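Local coordinates for glycoside hydrolase family 61 (Trichoderma reesei QM6a, PDB 5O2X), which is a copper-dependent lytic polysaccharide monooxygenase of family AA9 that probably cleaves cellulose chains by oxidation, at residues A63-F77 with P175-S187. Residues are numbered along the deposited sequence; the frame is centred on the assembly and turned at random. Where two conformers were deposited one is given.
Sequences AKGHASVKAGDTILF and PQCFNIAVSGSGS. With MAN (alpha-D-mannopyranose), chain R; MAN (alpha-D-mannopyranose), chain N.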
ATOM      1  N   ALA A  63      -6.162  12.441   2.837  1.00  4.93           N
ATOM      2  CA  ALA A  63      -7.415  12.345   2.113  1.00  4.95           C
ATOM      3  C   ALA A  63      -8.517  12.958   2.970  1.00  4.90           C
ATOM      4  O   ALA A  63      -8.514  12.803   4.197  1.00  5.23           O
ATOM      5  CB  ALA A  63      -7.754  10.886   1.809  1.00  5.03           C
ATOM      6  N   LYS A  64      -9.478  13.622   2.321  1.00  4.98           N
ATOM      7  CA  LYS A  64     -10.503  14.395   3.032  0.53  5.41           C
ATOM      8  C   LYS A  64     -11.828  13.655   3.152  1.00  5.34           C
ATOM      9  O   LYS A  64     -12.816  14.209   3.641  1.00  5.90           O
ATOM     10  CB  LYS A  64     -10.678  15.792   2.394  0.53  6.61           C
ATOM     11  CG  LYS A  64      -9.473  16.691   2.566  0.53  7.71           C
ATOM     12  CD  LYS A  64      -9.780  18.174   2.326  0.53  9.33           C
ATOM     13  CE  LYS A  64      -8.549  19.037   2.469  0.53  9.93           C
ATOM     14  NZ  LYS A  64      -8.872  20.458   2.119  0.53  9.97           N
ATOM     15  N   GLY A  65     -11.855  12.399   2.730  1.00  5.15           N
ATOM     16  CA  GLY A  65     -12.968  11.510   3.027  1.00  5.32           C
ATOM     17  C   GLY A  65     -12.461  10.078   3.171  1.00  4.83           C
ATOM     18  O   GLY A  65     -11.263   9.819   3.112  1.00  5.10           O
ATOM     19  N   HIS A  66     -13.418   9.154   3.354  1.00  5.10           N
ATOM     20  CA  HIS A  66     -13.065   7.777   3.644  1.00  5.17           C
ATOM     21  C   HIS A  66     -14.049   6.804   3.017  1.00  4.94           C
ATOM     22  O   HIS A  66     -15.174   7.174   2.640  1.00  5.52           O
ATOM     23  CB  HIS A  66     -12.976   7.531   5.153  1.00  5.45           C
ATOM     24  CG  HIS A  66     -14.229   7.826   5.891  1.00  5.91           C
ATOM     25  ND1 HIS A  66     -14.454   9.048   6.470  1.00  6.77           N
ATOM     26  CD2 HIS A  66     -15.365   7.110   6.058  1.00  7.12           C
ATOM     27  CE1 HIS A  66     -15.666   9.059   7.000  1.00  7.79           C
ATOM     28  NE2 HIS A  66     -16.249   7.900   6.766  1.00  7.89           N
ATOM     29  N   ALA A  67     -13.616   5.549   2.928  1.00  5.07           N
ATOM     30  CA  ALA A  67     -14.469   4.465   2.505  1.00  5.30           C
ATOM     31  C   ALA A  67     -14.900   3.641   3.704  1.00  5.34           C
ATOM     32  O   ALA A  67     -14.061   3.179   4.473  1.00  6.16           O
ATOM     33  CB  ALA A  67     -13.745   3.537   1.524  1.00  5.56           C
ATOM     34  N   SER A  68     -16.195   3.416   3.852  0.76  6.42           N
ATOM     35  CA  SER A  68     -16.693   2.615   4.979  0.76  7.40           C
ATOM     36  C   SER A  68     -16.704   1.150   4.544  0.76  7.66           C
ATOM     37  O   SER A  68     -17.324   0.836   3.561  0.76  8.63           O
ATOM     38  CB  SER A  68     -18.069   3.159   5.406  0.76  7.41           C
ATOM     39  OG  SER A  68     -17.966   4.441   6.000  0.76  8.06           O
ATOM     40  N   VAL A  69     -16.058   0.271   5.331  1.00  7.17           N
ATOM     41  CA  VAL A  69     -15.920  -1.130   5.052  0.75  8.11           C
ATOM     42  C   VAL A  69     -16.225  -1.952   6.285  1.00  8.84           C
ATOM     43  O   VAL A  69     -16.240  -1.455   7.433  1.00  9.33           O
ATOM     44  CB  VAL A  69     -14.519  -1.450   4.621  0.75  8.60           C
ATOM     45  CG1 VAL A  69     -14.091  -0.492   3.548  0.75  9.25           C
ATOM     46  CG2 VAL A  69     -13.558  -1.385   5.764  0.75  8.24           C
ATOM     47  N   LYS A  70     -16.514  -3.220   6.022  0.67  9.48           N
ATOM     48  CA  LYS A  70     -16.729  -4.196   7.084  0.67 10.42           C
ATOM     49  C   LYS A  70     -15.489  -5.051   7.234  0.67  9.61           C
ATOM     50  O   LYS A  70     -14.865  -5.455   6.237  0.67  9.96           O
ATOM     51  CB  LYS A  70     -17.919  -5.080   6.769  0.67 12.11           C
ATOM     52  CG  LYS A  70     -19.273  -4.305   6.779  0.67 13.38           C
ATOM     53  CD  LYS A  70     -20.489  -5.166   6.405  0.67 16.41           C
ATOM     54  CE  LYS A  70     -21.823  -4.584   6.841  0.67 18.83           C
ATOM     55  NZ  LYS A  70     -22.777  -5.693   7.084  0.67 20.10           N
ATOM     56  N   ALA A  71     -15.114  -5.361   8.462  1.00  9.32           N
ATOM     57  CA  ALA A  71     -14.073  -6.309   8.694  1.00  8.67           C
ATOM     58  C   ALA A  71     -14.395  -7.586   7.912  1.00  8.35           C
ATOM     59  O   ALA A  71     -15.532  -8.030   7.879  1.00  9.04           O
ATOM     60  CB  ALA A  71     -13.956  -6.600  10.176  1.00  9.06           C
ATOM     61  N   GLY A  72     -13.386  -8.124   7.221  1.00  8.38           N
ATOM     62  CA  GLY A  72     -13.547  -9.271   6.347  1.00  8.50           C
ATOM     63  C   GLY A  72     -13.678  -8.908   4.865  1.00  8.63           C
ATOM     64  O   GLY A  72     -13.517  -9.769   4.034  1.00  9.71           O
ATOM     65  N   ASP A  73     -13.961  -7.644   4.566  1.00  9.00           N
ATOM     66  CA  ASP A  73     -14.089  -7.214   3.171  1.00  8.68           C
ATOM     67  C   ASP A  73     -12.735  -7.284   2.466  1.00  7.44           C
ATOM     68  O   ASP A  73     -11.677  -7.133   3.098  1.00  7.75           O
ATOM     69  CB  ASP A  73     -14.586  -5.727   3.106  1.00 10.49           C
ATOM     70  CG  ASP A  73     -16.029  -5.519   3.475  0.80 10.40           C
ATOM     71  OD1 ASP A  73     -16.739  -6.531   3.651  0.80 12.39           O
ATOM     72  OD2 ASP A  73     -16.458  -4.310   3.534  0.80 11.15           O
ATOM     73  N   THR A  74     -12.783  -7.514   1.150  1.00  8.13           N
ATOM     74  CA  THR A  74     -11.566  -7.462   0.376  1.00  7.53           C
ATOM     75  C   THR A  74     -11.531  -6.160  -0.428  1.00  7.01           C
ATOM     76  O   THR A  74     -12.540  -5.605  -0.840  1.00 10.42           O
ATOM     77  CB  THR A  74     -11.303  -8.637  -0.535  1.00 10.26           C
ATOM     78  OG1 THR A  74     -12.139  -8.578  -1.652  1.00 14.05           O
ATOM     79  CG2 THR A  74     -11.258  -9.937   0.208  1.00 11.12           C
ATOM     80  N   ILE A  75     -10.310  -5.665  -0.579  1.00  5.69           N
ATOM     81  CA  ILE A  75     -10.046  -4.407  -1.290  1.00  5.25           C
ATOM     82  C   ILE A  75      -9.071  -4.721  -2.419  1.00  4.84           C
ATOM     83  O   ILE A  75      -7.996  -5.282  -2.197  1.00  5.44           O
ATOM     84  CB  ILE A  75      -9.443  -3.362  -0.337  1.00  5.38           C
ATOM     85  CG1 ILE A  75     -10.430  -3.089   0.815  1.00  6.14           C
ATOM     86  CG2 ILE A  75      -9.113  -2.082  -1.126  1.00  5.79           C
ATOM     87  CD1 ILE A  75      -9.973  -2.047   1.794  1.00  7.32           C
ATOM     88  N   LEU A  76      -9.483  -4.359  -3.620  1.00  4.62           N
ATOM     89  CA  LEU A  76      -8.681  -4.476  -4.833  1.00  4.76           C
ATOM     90  C   LEU A  76      -8.074  -3.125  -5.144  1.00  4.48           C
ATOM     91  O   LEU A  76      -8.778  -2.102  -5.196  1.00  5.32           O
ATOM     92  CB  LEU A  76      -9.573  -4.993  -5.985  1.00  4.81           C
ATOM     93  CG  LEU A  76      -8.878  -5.093  -7.343  1.00  5.19           C
ATOM     94  CD1 LEU A  76      -9.472  -6.222  -8.108  1.00  7.36           C
ATOM     95  CD2 LEU A  76      -8.976  -3.761  -8.123  1.00  6.20           C
ATOM     96  N   PHE A  77      -6.756  -3.113  -5.356  1.00  4.37           N
ATOM     97  CA  PHE A  77      -6.009  -1.926  -5.758  1.00  4.20           C
ATOM     98  C   PHE A  77      -5.721  -2.019  -7.253  1.00  4.29           C
ATOM     99  O   PHE A  77      -5.200  -3.030  -7.708  1.00  4.91           O
ATOM    100  CB  PHE A  77      -4.680  -1.846  -5.032  1.00  4.34           C
ATOM    101  CG  PHE A  77      -4.795  -1.820  -3.540  1.00  4.61           C
ATOM    102  CD1 PHE A  77      -5.096  -0.662  -2.834  1.00  4.66           C
ATOM    103  CD2 PHE A  77      -4.600  -3.002  -2.845  1.00  5.64           C
ATOM    104  CE1 PHE A  77      -5.193  -0.695  -1.462  1.00  5.51           C
ATOM    105  CE2 PHE A  77      -4.659  -3.048  -1.487  1.00  6.16           C
ATOM    106  CZ  PHE A  77      -4.956  -1.905  -0.784  1.00  6.48           C
ATOM    107  N   PRO A 175       4.550   3.816  -1.921  1.00  3.75           N
ATOM    108  CA  PRO A 175       3.414   3.746  -0.972  1.00  3.70           C
ATOM    109  C   PRO A 175       2.234   4.560  -1.472  1.00  3.49           C
ATOM    110  O   PRO A 175       2.386   5.625  -2.092  1.00  4.19           O
ATOM    111  CB  PRO A 175       4.008   4.360   0.312  1.00  4.30           C
ATOM    112  CG  PRO A 175       5.061   5.326  -0.215  1.00  4.31           C
ATOM    113  CD  PRO A 175       5.662   4.617  -1.402  1.00  4.09           C
ATOM    114  N   GLN A 176       1.044   4.063  -1.107  1.00  3.51           N
ATOM    115  CA  GLN A 176      -0.232   4.703  -1.458  1.00  3.68           C
ATOM    116  C   GLN A 176      -1.160   4.519  -0.246  1.00  3.96           C
ATOM    117  O   GLN A 176      -1.432   3.384   0.151  1.00  4.18           O
ATOM    118  CB  GLN A 176      -0.841   4.009  -2.683  1.00  4.00           C
ATOM    119  CG  GLN A 176       0.007   4.080  -3.954  1.00  4.09           C
ATOM    120  CD  GLN A 176      -0.162   5.377  -4.676  1.00  4.48           C
ATOM    121  OE1 GLN A 176      -0.977   5.493  -5.610  1.00  5.34           O
ATOM    122  NE2 GLN A 176       0.579   6.397  -4.264  1.00  4.62           N
ATOM    123  N   CYS A 177      -1.609   5.636   0.311  1.00  3.83           N
ATOM    124  CA  CYS A 177      -2.458   5.605   1.501  1.00  3.84           C
ATOM    125  C   CYS A 177      -3.905   5.920   1.183  1.00  3.63           C
ATOM    126  O   CYS A 177      -4.216   6.765   0.311  1.00  4.00           O
ATOM    127  CB  CYS A 177      -1.981   6.645   2.521  1.00  4.17           C
ATOM    128  SG  CYS A 177      -0.406   6.154   3.264  1.00  4.53           S
ATOM    129  N   PHE A 178      -4.804   5.284   1.939  1.00  3.97           N
ATOM    130  CA  PHE A 178      -6.240   5.413   1.793  1.00  4.15           C
ATOM    131  C   PHE A 178      -6.894   5.469   3.174  1.00  4.25           C
ATOM    132  O   PHE A 178      -6.419   4.817   4.098  1.00  4.95           O
ATOM    133  CB  PHE A 178      -6.832   4.187   1.067  1.00  4.45           C
ATOM    134  CG  PHE A 178      -6.201   3.985  -0.292  1.00  4.44           C
ATOM    135  CD1 PHE A 178      -6.700   4.676  -1.396  1.00  4.92           C
ATOM    136  CD2 PHE A 178      -5.070   3.218  -0.448  1.00  4.69           C
ATOM    137  CE1 PHE A 178      -6.057   4.617  -2.610  1.00  5.42           C
ATOM    138  CE2 PHE A 178      -4.439   3.141  -1.695  1.00  5.01           C
ATOM    139  CZ  PHE A 178      -4.947   3.841  -2.747  1.00  5.36           C
ATOM    140  N   ASN A 179      -7.982   6.223   3.284  1.00  4.27           N
ATOM    141  CA  ASN A 179      -8.743   6.252   4.541  1.00  4.33           C
ATOM    142  C   ASN A 179      -9.906   5.271   4.499  1.00  4.69           C
ATOM    143  O   ASN A 179     -10.746   5.355   3.596  1.00  4.87           O
ATOM    144  CB  ASN A 179      -9.343   7.647   4.782  1.00  4.71           C
ATOM    145  CG  ASN A 179      -8.336   8.706   5.072  1.00  4.92           C
ATOM    146  OD1 ASN A 179      -7.164   8.464   5.372  1.00  5.15           O
ATOM    147  ND2 ASN A 179      -8.848   9.950   5.045  1.00  5.58           N
ATOM    148  N   ILE A 180      -9.974   4.406   5.511  1.00  4.83           N
ATOM    149  CA  ILE A 180     -11.106   3.515   5.668  1.00  4.79           C
ATOM    150  C   ILE A 180     -11.722   3.669   7.068  1.00  5.25           C
ATOM    151  O   ILE A 180     -11.036   4.014   8.039  1.00  5.70           O
ATOM    152  CB  ILE A 180     -10.748   2.032   5.338  1.00  5.18           C
ATOM    153  CG1 ILE A 180      -9.768   1.436   6.317  1.00  5.42           C
ATOM    154  CG2 ILE A 180     -10.284   1.917   3.919  1.00  5.97           C
ATOM    155  CD1 ILE A 180      -9.503  -0.041   6.127  1.00  5.99           C
ATOM    156  N   ALA A 181     -13.006   3.347   7.147  1.00  5.78           N
ATOM    157  CA  ALA A 181     -13.739   3.299   8.422  1.00  6.35           C
ATOM    158  C   ALA A 181     -14.282   1.890   8.510  1.00  6.82           C
ATOM    159  O   ALA A 181     -15.105   1.499   7.685  1.00  7.79           O
ATOM    160  CB  ALA A 181     -14.868   4.325   8.413  1.00  7.52           C
ATOM    161  N   VAL A 182     -13.828   1.145   9.514  1.00  7.58           N
ATOM    162  CA  VAL A 182     -14.103  -0.285   9.637  1.00  7.77           C
ATOM    163  C   VAL A 182     -15.149  -0.548  10.728  1.00  9.24           C
ATOM    164  O   VAL A 182     -14.990  -0.082  11.858  1.00 10.29           O
ATOM    165  CB  VAL A 182     -12.833  -1.058  10.009  1.00  7.95           C
ATOM    166  CG1 VAL A 182     -13.122  -2.548  10.225  1.00  9.03           C
ATOM    167  CG2 VAL A 182     -11.790  -0.876   8.905  1.00  7.29           C
ATOM    168  N   SER A 183     -16.164  -1.341  10.388  1.00 10.73           N
ATOM    169  CA  SER A 183     -17.093  -1.883  11.402  0.63 12.93           C
ATOM    170  C   SER A 183     -16.842  -3.362  11.519  1.00 12.79           C
ATOM    171  O   SER A 183     -16.377  -4.003  10.592  1.00 13.61           O
ATOM    172  CB  SER A 183     -18.542  -1.700  10.992  0.63 14.79           C
ATOM    173  OG  SER A 183     -18.758  -2.381   9.780  0.63 15.29           O
ATOM    174  N   GLY A 184     -17.171  -3.969  12.667  0.60 14.57           N
ATOM    175  CA  GLY A 184     -17.030  -5.436  12.843  0.60 15.73           C
ATOM    176  C   GLY A 184     -17.227  -5.947  14.273  0.60 15.04           C
ATOM    177  O   GLY A 184     -17.410  -5.163  15.175  0.60 18.22           O
ATOM    178  N   SER A 185     -17.117  -7.268  14.461  0.60 13.18           N
ATOM    179  CA  SER A 185     -17.373  -7.951  15.764  0.60 12.10           C
ATOM    180  C   SER A 185     -16.161  -8.205  16.611  0.60 12.69           C
ATOM    181  O   SER A 185     -16.278  -8.694  17.759  0.60 12.92           O
ATOM    182  CB  SER A 185     -18.073  -9.283  15.499  0.60 10.97           C
ATOM    183  OG  SER A 185     -17.166 -10.243  14.914  0.60 14.48           O
ATOM    184  N   GLY A 186     -14.989  -7.862  16.085  1.00 12.02           N
ATOM    185  CA  GLY A 186     -13.770  -8.295  16.716  1.00 10.97           C
ATOM    186  C   GLY A 186     -13.093  -7.171  17.505  1.00  9.63           C
ATOM    187  O   GLY A 186     -13.581  -6.030  17.578  1.00 10.34           O
ATOM    188  N   SER A 187     -11.986  -7.540  18.106  1.00  9.30           N
ATOM    189  CA  SER A 187     -11.235  -6.618  18.948  0.61  8.98           C
ATOM    190  C   SER A 187      -9.757  -6.579  18.634  1.00  8.83           C
ATOM    191  O   SER A 187      -9.001  -5.970  19.385  1.00 10.16           O
ATOM    192  CB  SER A 187     -11.447  -6.923  20.425  0.61 10.87           C
ATOM    193  OG  SER A 187     -10.868  -8.152  20.736  0.61 12.28           O
TER
HETATM  194  C1  MAN R 317     -18.376   6.608   3.010  1.00  5.63           C
HETATM  195  C2  MAN R 317     -18.655   5.798   1.773  1.00  5.32           C
HETATM  196  C3  MAN R 317     -20.132   5.711   1.484  1.00  5.37           C
HETATM  197  C4  MAN R 317     -20.898   5.277   2.739  1.00  5.71           C
HETATM  198  C5  MAN R 317     -20.533   6.126   3.951  1.00  5.42           C
HETATM  199  C6  MAN R 317     -21.158   5.581   5.226  1.00  6.66           C
HETATM  200  O2  MAN R 317     -18.103   4.485   2.011  1.00  5.82           O
HETATM  201  O3  MAN R 317     -20.370   4.813   0.411  1.00  5.99           O
HETATM  202  O4  MAN R 317     -22.295   5.409   2.506  1.00  7.40           O
HETATM  203  O5  MAN R 317     -19.107   6.146   4.139  1.00  5.47           O
HETATM  204  O6  MAN R 317     -20.862   6.410   6.331  1.00  7.25           O
HETATM  205  C1  MAN N 313     -14.213  -8.739  -6.919  0.58  6.80           C
HETATM  206  C2  MAN N 313     -14.668  -7.541  -6.101  0.58  6.04           C
HETATM  207  C3  MAN N 313     -13.441  -6.829  -5.485  0.58  5.92           C
HETATM  208  C4  MAN N 313     -12.640  -7.829  -4.681  0.58  6.12           C
HETATM  209  C5  MAN N 313     -12.236  -8.973  -5.604  0.58  7.14           C
HETATM  210  C6  MAN N 313     -11.496 -10.068  -4.891  0.58  8.58           C
HETATM  211  O2  MAN N 313     -15.545  -7.935  -5.064  0.58  6.60           O
HETATM  212  O3  MAN N 313     -13.888  -5.732  -4.694  0.58  5.96           O
HETATM  213  O4  MAN N 313     -11.495  -7.178  -4.149  0.58  6.78           O
HETATM  214  O5  MAN N 313     -13.374  -9.595  -6.172  0.58  7.27           O
HETATM  215  O6  MAN N 313     -12.234 -10.504  -3.720  0.58 10.47           O
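Asn-179 reaches from strand 175-183 into the loop that leads up to strand 67-70. Its CG stands anti to the carbonyl carbon (chi1 -68°), which brings ND2 between two backbone carbonyls: it donates to Gly-65 O at 3.1 Å, from well above that carbonyl plane, and more weakly to Ala-63 O at 3.0 Å. OD1 accepts a bond from Trp-34 NE1, so both ends of this buried amide are engaged and its flip is fixed. With an alanine here, the carbonyls of Ala-63 and Gly-65 and the Trp-34 indole N-H would probably lose these partners, and the loop would be less firmly tied. Beyond it the strands run parallel, their bonds alternating from Ala-67 N to Asn-179 O through to Ala-71 N, which bonds to Ser-183 O at 2.8 Å. On the face of Ser-68 and Ala-181, His-66 CG lies between its backbone N and carbonyl carbon (chi1 59°), which brings His-66 CD2 within 3.7 Å of Ala-181 CB; ND1 is bonded to Glu-102. Ser-68 holds one mannose of the protein's own glycans twice, its N giving a nearly straight bond to O2 and its OG donating to O5 at 2.8 Å. On the other face, Val-69 CG2 meets Val-182 CG2 at 3.6 Å, while Ala-71 CB touches Val-182 CG1. Phe-77 of strand 74-80 meets Phe-178 of strand 172-183 obliquely, Phe-77 CE1 to Phe-178 CE2 at 3.9 Å with planes at 43°, a ring pair that joins the two sheets of the AA9 beta-sandwich; Phe-77 also stacks on His-157. The apolar face with Ala-67, Val-69, Ile-180 and Val-182 thus turns inward, Ala-67 and Val-69 touching Ile-9 of the other sheet, whereas the outer face carries Ser-68, Lys-70 and Ser-183, and the glycan mannose rests on Ser-68.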